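Local coordinates for protein R.Pab1 family restriction endonuclease (Campylobacter coli, PDB 7CFA) that probably recognises a specific DNA sequence and excises a base from it, acting as a restriction DNA glycosylase of the R.PabI family, at residues A[23-28]-A[44-49]; A[64-69]-A[226-231]. The protein carries 2 engineered substitutions. All blocks are in the same frame, centred on the assembly; numbering follows the deposited sequence.

Interaction 1: A[23-28]-A[44-49]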
ATOM      1  N   ILE A  23     -13.924   2.257  -7.540  1.00 65.35           N
ATOM      2  CA  ILE A  23     -14.248   3.286  -8.522  1.00 61.73           C
ATOM      3  C   ILE A  23     -13.280   4.444  -8.333  1.00 62.27           C
ATOM      4  O   ILE A  23     -13.127   4.959  -7.219  1.00 66.30           O
ATOM      5  CB  ILE A  23     -15.705   3.761  -8.388  1.00 68.36           C
ATOM      6  CG1 ILE A  23     -16.665   2.572  -8.456  1.00 69.65           C
ATOM      7  CG2 ILE A  23     -16.035   4.774  -9.475  1.00 66.76           C
ATOM      8  CD1 ILE A  23     -16.602   1.813  -9.763  1.00 69.67           C
ATOM      9  N   LYS A  24     -12.628   4.852  -9.420  1.00 62.56           N
ATOM     10  CA  LYS A  24     -11.665   5.941  -9.398  1.00 68.07           C
ATOM     11  C   LYS A  24     -11.950   6.890 -10.554  1.00 74.67           C
ATOM     12  O   LYS A  24     -12.748   6.596 -11.447  1.00 80.44           O
ATOM     13  CB  LYS A  24     -10.224   5.417  -9.476  1.00 70.22           C
ATOM     14  CG  LYS A  24      -9.917   4.634 -10.742  1.00 80.20           C
ATOM     15  CD  LYS A  24      -8.487   4.121 -10.743  1.00 87.26           C
ATOM     16  CE  LYS A  24      -8.193   3.315 -11.999  1.00 93.66           C
ATOM     17  NZ  LYS A  24      -6.811   2.758 -11.993  1.00 99.90           N
ATOM     18  N   GLN A  25     -11.282   8.042 -10.530  1.00 76.09           N
ATOM     19  CA  GLN A  25     -11.425   9.062 -11.563  1.00 78.85           C
ATOM     20  C   GLN A  25     -10.066   9.300 -12.206  1.00 78.55           C
ATOM     21  O   GLN A  25      -9.102   9.649 -11.516  1.00 86.99           O
ATOM     22  CB  GLN A  25     -11.986  10.362 -10.979  1.00 81.44           C
ATOM     23  CG  GLN A  25     -12.265  11.444 -12.012  1.00 90.12           C
ATOM     24  CD  GLN A  25     -13.052  12.609 -11.441  1.00 97.58           C
ATOM     25  OE1 GLN A  25     -13.692  12.491 -10.395  1.00 94.38           O
ATOM     26  NE2 GLN A  25     -13.008  13.745 -12.128  1.00105.72           N
ATOM     27  N   ARG A  26      -9.993   9.112 -13.522  1.00 77.07           N
ATOM     28  CA  ARG A  26      -8.737   9.240 -14.251  1.00 89.29           C
ATOM     29  C   ARG A  26      -8.428  10.714 -14.483  1.00106.34           C
ATOM     30  O   ARG A  26      -9.216  11.430 -15.111  1.00110.25           O
ATOM     31  CB  ARG A  26      -8.813   8.484 -15.575  1.00 89.93           C
ATOM     32  CG  ARG A  26      -7.473   8.285 -16.267  1.00 96.68           C
ATOM     33  CD  ARG A  26      -7.621   7.406 -17.501  1.00 99.42           C
ATOM     34  NE  ARG A  26      -6.330   7.021 -18.061  1.00102.42           N
ATOM     35  CZ  ARG A  26      -6.179   6.227 -19.117  1.00 98.50           C
ATOM     36  NH1 ARG A  26      -7.242   5.731 -19.734  1.00 92.45           N
ATOM     37  NH2 ARG A  26      -4.963   5.929 -19.555  1.00 98.18           N
ATOM     38  N   SER A  27      -7.280  11.167 -13.975  1.00113.47           N
ATOM     39  CA  SER A  27      -6.871  12.567 -14.095  1.00124.57           C
ATOM     40  C   SER A  27      -6.181  12.782 -15.443  1.00133.05           C
ATOM     41  O   SER A  27      -4.962  12.936 -15.546  1.00135.96           O
ATOM     42  CB  SER A  27      -5.965  12.960 -12.937  1.00123.45           C
ATOM     43  OG  SER A  27      -6.628  12.801 -11.697  1.00121.22           O
ATOM     44  N   THR A  28      -7.004  12.797 -16.491  1.00134.62           N
ATOM     45  CA  THR A  28      -6.550  12.998 -17.868  1.00138.22           C
ATOM     46  C   THR A  28      -5.403  12.063 -18.242  1.00135.76           C
ATOM     47  O   THR A  28      -5.628  10.944 -18.703  1.00130.88           O
ATOM     48  CB  THR A  28      -6.106  14.460 -18.111  1.00141.67           C
ATOM     49  OG1 THR A  28      -4.958  14.761 -17.308  1.00144.07           O
ATOM     50  CG2 THR A  28      -7.232  15.421 -17.767  1.00140.13           C
ATOM     51  N   ASN A  44     -18.966  10.679 -14.563  1.00 84.44           N
ATOM     52  CA  ASN A  44     -18.582  11.286 -15.831  1.00 86.48           C
ATOM     53  C   ASN A  44     -17.678  10.322 -16.602  1.00 82.73           C
ATOM     54  O   ASN A  44     -17.479   9.170 -16.206  1.00 85.26           O
ATOM     55  CB  ASN A  44     -17.909  12.640 -15.593  1.00 93.66           C
ATOM     56  CG  ASN A  44     -16.749  12.549 -14.625  1.00 94.49           C
ATOM     57  OD1 ASN A  44     -15.699  11.998 -14.948  1.00 84.87           O
ATOM     58  ND2 ASN A  44     -16.934  13.094 -13.428  1.00 99.75           N
ATOM     59  N   VAL A  45     -17.119  10.810 -17.713  1.00 84.83           N
ATOM     60  CA  VAL A  45     -16.319   9.956 -18.585  1.00 82.03           C
ATOM     61  C   VAL A  45     -14.988   9.565 -17.954  1.00 79.14           C
ATOM     62  O   VAL A  45     -14.349   8.607 -18.408  1.00 76.21           O
ATOM     63  CB  VAL A  45     -16.081  10.652 -19.937  1.00 86.23           C
ATOM     64  CG1 VAL A  45     -17.402  10.870 -20.652  1.00 94.22           C
ATOM     65  CG2 VAL A  45     -15.362  11.974 -19.726  1.00 84.75           C
ATOM     66  N   LYS A  46     -14.545  10.281 -16.923  1.00 87.63           N
ATOM     67  CA  LYS A  46     -13.274   9.987 -16.279  1.00 91.86           C
ATOM     68  C   LYS A  46     -13.390   8.949 -15.170  1.00 87.64           C
ATOM     69  O   LYS A  46     -12.360   8.499 -14.655  1.00 85.21           O
ATOM     70  CB  LYS A  46     -12.655  11.273 -15.720  1.00 95.75           C
ATOM     71  CG  LYS A  46     -12.251  12.275 -16.791  1.00102.71           C
ATOM     72  CD  LYS A  46     -11.671  13.540 -16.177  1.00108.24           C
ATOM     73  CE  LYS A  46     -11.284  14.543 -17.251  1.00112.60           C
ATOM     74  NZ  LYS A  46     -10.737  15.799 -16.669  1.00118.37           N
ATOM     75  N   HIS A  47     -14.603   8.556 -14.795  1.00 82.39           N
ATOM     76  CA  HIS A  47     -14.780   7.536 -13.770  1.00 73.60           C
ATOM     77  C   HIS A  47     -14.519   6.154 -14.356  1.00 66.51           C
ATOM     78  O   HIS A  47     -15.113   5.772 -15.368  1.00 72.07           O
ATOM     79  CB  HIS A  47     -16.183   7.606 -13.172  1.00 63.79           C
ATOM     80  CG  HIS A  47     -16.359   8.707 -12.173  1.00 77.05           C
ATOM     81  ND1 HIS A  47     -16.839   9.954 -12.514  1.00 81.60           N
ATOM     82  CD2 HIS A  47     -16.111   8.750 -10.842  1.00 79.30           C
ATOM     83  CE1 HIS A  47     -16.884  10.715 -11.435  1.00 82.37           C
ATOM     84  NE2 HIS A  47     -16.447  10.009 -10.408  1.00 80.99           N
ATOM     85  N   TYR A  48     -13.627   5.407 -13.712  1.00 66.71           N
ATOM     86  CA  TYR A  48     -13.240   4.076 -14.153  1.00 66.70           C
ATOM     87  C   TYR A  48     -13.547   3.053 -13.069  1.00 56.82           C
ATOM     88  O   TYR A  48     -13.605   3.377 -11.880  1.00 62.09           O
ATOM     89  CB  TYR A  48     -11.746   4.015 -14.498  1.00 72.66           C
ATOM     90  CG  TYR A  48     -11.406   4.438 -15.909  1.00 91.79           C
ATOM     91  CD1 TYR A  48     -11.550   5.760 -16.315  1.00100.09           C
ATOM     92  CD2 TYR A  48     -10.926   3.516 -16.832  1.00 88.91           C
ATOM     93  CE1 TYR A  48     -11.234   6.149 -17.604  1.00101.72           C
ATOM     94  CE2 TYR A  48     -10.608   3.896 -18.122  1.00 93.48           C
ATOM     95  CZ  TYR A  48     -10.764   5.211 -18.502  1.00101.57           C
ATOM     96  OH  TYR A  48     -10.449   5.594 -19.786  1.00104.96           O
ATOM     97  N   VAL A  49     -13.746   1.813 -13.496  1.00 56.35           N
ATOM     98  CA  VAL A  49     -13.844   0.679 -12.586  1.00 56.19           C
ATOM     99  C   VAL A  49     -12.460   0.066 -12.442  1.00 57.30           C
ATOM    100  O   VAL A  49     -11.778  -0.182 -13.442  1.00 60.12           O
ATOM    101  CB  VAL A  49     -14.855  -0.358 -13.102  1.00 57.69           C
ATOM    102  CG1 VAL A  49     -14.874  -1.582 -12.192  1.00 55.50           C
ATOM    103  CG2 VAL A  49     -16.240   0.254 -13.211  1.00 60.59           C
TER
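I23 meets V49 as a non-hydrogen-bonded antiparallel pair. Its CD1 touches V49 CG2 at 3.8 Å. A second turn about the CB-CG1 bond (chi2 -61°) swings CD1 toward V49. The CA-H of I23 makes a CA-H...O contact with Y48 O.

K24 and Y48 form the hydrogen-bonded pair. K24 N donates to Y48 O at 3.0 Å, and Y48 N donates to K24 O at 2.7 Å. Both bonds are nearly straight. K24 runs extended on the same face as the Y48 ring, and its NZ makes salt bridges to E154 and E50.

Q25 pairs with H47, without hydrogen bonds between their backbones. The extended chain of Q25, CG anti to the backbone N (chi1 -176°), carries its amide carbon CD over one face of the imidazole, with the two planes 42° apart. The CG of Q25 packs on K46 CB at 3.7 Å. H47 ND1 accepts from N44 N at 3.0 Å. The donor is tilted from the ring plane, but the bond probably limits the ring's rotation.

R26 N donates to K46 O at 2.7 Å. The R26 side chain returns to the face carrying K24 and Y48. Its CD touches Y48 CE1 at 3.8 Å, and NH1 donates to Y48 OH at 3.2 Å. The hydroxyl lies in the guanidinium plane, and that plane stands almost perpendicular to the phenol ring. Further on, T28 CG2 lies beside the K46 ammonium end.

H47 is the last residue of a type I turn that starts at N44. N44 OD1 accepts from K46 N, an Asx turn. This turn leads strand 47-51 into its place between strands 21-27 and 166-175 of the large antiparallel sheet.

Interaction 2: A[64-69]-A[226-231]. Engineered in segment 226-231: N228 (natural residue Asp).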
ATOM      1  N   GLY A  64     -12.559 -29.207  -7.352  1.00 76.07           N
ATOM      2  CA  GLY A  64     -11.264 -28.818  -7.888  1.00 66.31           C
ATOM      3  C   GLY A  64     -11.159 -29.078  -9.382  1.00 64.90           C
ATOM      4  O   GLY A  64     -11.704 -30.047  -9.904  1.00 67.13           O
ATOM      5  N   ASN A  65     -10.451 -28.189 -10.072  1.00 61.60           N
ATOM      6  CA  ASN A  65     -10.204 -28.327 -11.501  1.00 72.57           C
ATOM      7  C   ASN A  65      -8.755 -28.642 -11.839  1.00 70.03           C
ATOM      8  O   ASN A  65      -8.504 -29.331 -12.829  1.00 71.88           O
ATOM      9  CB  ASN A  65     -10.620 -27.049 -12.242  1.00 66.04           C
ATOM     10  CG  ASN A  65     -12.115 -26.808 -12.194  1.00 62.12           C
ATOM     11  OD1 ASN A  65     -12.566 -25.709 -11.883  1.00 65.17           O
ATOM     12  ND2 ASN A  65     -12.894 -27.839 -12.509  1.00 60.35           N
ATOM     13  N   PHE A  66      -7.803 -28.155 -11.047  1.00 67.67           N
ATOM     14  CA  PHE A  66      -6.387 -28.416 -11.278  1.00 64.79           C
ATOM     15  C   PHE A  66      -5.640 -28.206  -9.968  1.00 65.06           C
ATOM     16  O   PHE A  66      -6.210 -27.765  -8.968  1.00 68.10           O
ATOM     17  CB  PHE A  66      -5.824 -27.517 -12.385  1.00 57.77           C
ATOM     18  CG  PHE A  66      -5.750 -26.060 -12.011  1.00 63.89           C
ATOM     19  CD1 PHE A  66      -4.573 -25.513 -11.521  1.00 59.14           C
ATOM     20  CD2 PHE A  66      -6.855 -25.234 -12.159  1.00 58.86           C
ATOM     21  CE1 PHE A  66      -4.501 -24.173 -11.180  1.00 54.09           C
ATOM     22  CE2 PHE A  66      -6.790 -23.895 -11.818  1.00 53.15           C
ATOM     23  CZ  PHE A  66      -5.611 -23.363 -11.331  1.00 50.03           C
ATOM     24  N   ILE A  67      -4.349 -28.527  -9.989  1.00 66.56           N
ATOM     25  CA  ILE A  67      -3.466 -28.346  -8.843  1.00 64.39           C
ATOM     26  C   ILE A  67      -2.454 -27.266  -9.195  1.00 64.05           C
ATOM     27  O   ILE A  67      -1.695 -27.407 -10.163  1.00 72.76           O
ATOM     28  CB  ILE A  67      -2.764 -29.654  -8.450  1.00 68.58           C
ATOM     29  CG1 ILE A  67      -3.794 -30.729  -8.095  1.00 80.81           C
ATOM     30  CG2 ILE A  67      -1.810 -29.415  -7.287  1.00 69.99           C
ATOM     31  CD1 ILE A  67      -3.180 -32.046  -7.673  1.00 76.15           C
ATOM     32  N   GLY A  68      -2.435 -26.194  -8.405  1.00 65.81           N
ATOM     33  CA  GLY A  68      -1.591 -25.053  -8.690  1.00 66.15           C
ATOM     34  C   GLY A  68      -0.119 -25.309  -8.420  1.00 70.48           C
ATOM     35  O   GLY A  68       0.302 -26.389  -8.006  1.00 76.21           O
ATOM     36  N   ALA A  69       0.679 -24.267  -8.670  1.00 69.99           N
ATOM     37  CA  ALA A  69       2.120 -24.360  -8.459  1.00 79.33           C
ATOM     38  C   ALA A  69       2.467 -24.511  -6.985  1.00 74.77           C
ATOM     39  O   ALA A  69       3.502 -25.097  -6.650  1.00 64.79           O
ATOM     40  CB  ALA A  69       2.817 -23.131  -9.046  1.00 79.39           C
ATOM     41  N   ARG A 226       2.910 -18.610 -14.392  1.00 55.76           N
ATOM     42  CA  ARG A 226       3.059 -19.340 -15.647  1.00 55.37           C
ATOM     43  C   ARG A 226       2.530 -20.761 -15.516  1.00 55.60           C
ATOM     44  O   ARG A 226       1.781 -21.236 -16.379  1.00 53.01           O
ATOM     45  CB  ARG A 226       4.524 -19.356 -16.082  1.00 53.96           C
ATOM     46  CG  ARG A 226       4.752 -19.965 -17.459  1.00 56.27           C
ATOM     47  CD  ARG A 226       5.994 -20.843 -17.484  1.00 70.85           C
ATOM     48  NE  ARG A 226       7.193 -20.124 -17.060  1.00 76.48           N
ATOM     49  CZ  ARG A 226       8.022 -19.498 -17.890  1.00 78.32           C
ATOM     50  NH1 ARG A 226       7.787 -19.496 -19.194  1.00 81.45           N
ATOM     51  NH2 ARG A 226       9.088 -18.871 -17.412  1.00 80.44           N
ATOM     52  N   TYR A 227       2.902 -21.450 -14.435  1.00 56.14           N
ATOM     53  CA  TYR A 227       2.460 -22.826 -14.227  1.00 57.56           C
ATOM     54  C   TYR A 227       0.946 -22.908 -14.090  1.00 50.47           C
ATOM     55  O   TYR A 227       0.313 -23.796 -14.672  1.00 56.21           O
ATOM     56  CB  TYR A 227       3.148 -23.409 -12.991  1.00 60.69           C
ATOM     57  CG  TYR A 227       2.787 -24.848 -12.684  1.00 60.29           C
ATOM     58  CD1 TYR A 227       3.549 -25.897 -13.178  1.00 70.89           C
ATOM     59  CD2 TYR A 227       1.689 -25.155 -11.889  1.00 62.69           C
ATOM     60  CE1 TYR A 227       3.224 -27.212 -12.897  1.00 68.69           C
ATOM     61  CE2 TYR A 227       1.356 -26.465 -11.603  1.00 62.84           C
ATOM     62  CZ  TYR A 227       2.128 -27.489 -12.110  1.00 66.51           C
ATOM     63  OH  TYR A 227       1.798 -28.794 -11.827  1.00 70.87           O
ATOM     64  N   ASN A 228       0.346 -21.990 -13.327  1.00 50.99           N
ATOM     65  CA  ASN A 228      -1.095 -22.043 -13.106  1.00 52.71           C
ATOM     66  C   ASN A 228      -1.866 -21.791 -14.396  1.00 51.20           C
ATOM     67  O   ASN A 228      -2.830 -22.506 -14.696  1.00 50.85           O
ATOM     68  CB  ASN A 228      -1.497 -21.033 -12.032  1.00 50.45           C
ATOM     69  CG  ASN A 228      -0.963 -21.399 -10.661  1.00 55.07           C
ATOM     70  OD1 ASN A 228      -0.578 -22.541 -10.419  1.00 55.60           O
ATOM     71  ND2 ASN A 228      -0.942 -20.430  -9.754  1.00 55.78           N
ATOM     72  N   VAL A 229      -1.457 -20.782 -15.170  1.00 47.06           N
ATOM     73  CA  VAL A 229      -2.132 -20.498 -16.435  1.00 47.34           C
ATOM     74  C   VAL A 229      -2.010 -21.685 -17.382  1.00 52.29           C
ATOM     75  O   VAL A 229      -2.973 -22.052 -18.068  1.00 49.54           O
ATOM     76  CB  VAL A 229      -1.575 -19.207 -17.064  1.00 48.28           C
ATOM     77  CG1 VAL A 229      -2.154 -19.009 -18.454  1.00 46.46           C
ATOM     78  CG2 VAL A 229      -1.896 -18.010 -16.180  1.00 45.13           C
ATOM     79  N   LEU A 230      -0.831 -22.311 -17.431  1.00 59.53           N
ATOM     80  CA  LEU A 230      -0.660 -23.483 -18.284  1.00 62.12           C
ATOM     81  C   LEU A 230      -1.550 -24.637 -17.840  1.00 60.15           C
ATOM     82  O   LEU A 230      -2.072 -25.376 -18.684  1.00 60.57           O
ATOM     83  CB  LEU A 230       0.811 -23.911 -18.306  1.00 57.57           C
ATOM     84  CG  LEU A 230       1.736 -23.020 -19.141  1.00 59.32           C
ATOM     85  CD1 LEU A 230       3.189 -23.443 -18.992  1.00 53.20           C
ATOM     86  CD2 LEU A 230       1.321 -23.037 -20.607  1.00 51.00           C
ATOM     87  N   GLN A 231      -1.749 -24.804 -16.529  1.00 52.91           N
ATOM     88  CA  GLN A 231      -2.681 -25.821 -16.050  1.00 56.70           C
ATOM     89  C   GLN A 231      -4.114 -25.480 -16.441  1.00 60.65           C
ATOM     90  O   GLN A 231      -4.911 -26.374 -16.751  1.00 63.06           O
ATOM     91  CB  GLN A 231      -2.562 -25.972 -14.533  1.00 61.20           C
ATOM     92  CG  GLN A 231      -1.227 -26.527 -14.059  1.00 59.28           C
ATOM     93  CD  GLN A 231      -1.046 -27.992 -14.403  1.00 67.42           C
ATOM     94  OE1 GLN A 231      -2.006 -28.761 -14.421  1.00 69.22           O
ATOM     95  NE2 GLN A 231       0.192 -28.386 -14.681  1.00 70.45           N
TER
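The Y227 ring meets the 67-69 backbone. The carbonyl O of I67 sits at its edge, 3.5 Å from Y227 CE2 and near the ring plane. N228 OD1 also lies in plane at this ring's edge. The backbone N of A69 and the carbonyl carbon of G68 approach the ring obliquely. A69 CB adds an apolar touch at 3.7 Å from Y227 CD2. With chi1 near -179°, the Y227 ring extends away from the backbone N and reaches the chain at 67-69.

The F66 ring takes Q231 CB obliquely, 3.7 Å from F66 CD1, and N228 O also approaches obliquely. The ring and the Q231 amide are 25° apart. F66 also packs on I232. Q231 CG lies near I67 O; the bend at chi2 turns the amide beyond it.

Strand 66-67 is an outer strand of a small three-stranded antiparallel sheet. N65 and F66 both face K74 there, a classic beta bulge. The contact lays this edge against helix 223-237 near the C-terminus.

N228 is an engineered residue, Asp in the natural sequence. Its OD1 accepts from A69 N at 2.8 Å, with the donor in the carbonyl plane and an N-H...O angle of 146°. N228 OD1 lies 3.2 Å from G68 CA. N228 ND2 donates to Y55 OH.

How the interactions relate
The two interactions lie on opposite sides of the chain's centre. Their own centres are 34 Å apart, and their nearest atoms about 21 Å. They share no element of the fold. Interaction 1 is a surface contact within the large sheet and joins strands close in sequence. Interaction 2 is partly buried and brings an edge strand of a small sheet in the N-terminal third, and the residues after it, against a helix at the chain's end. Backbone bonds dominate interaction 1, with an arginine-tyrosine bond added on one face. Interaction 2 has a single hydrogen bond, from backbone to side chain, and otherwise rests on the Y227 ring against backbone atoms, with small apolar touches. It also buries less surface.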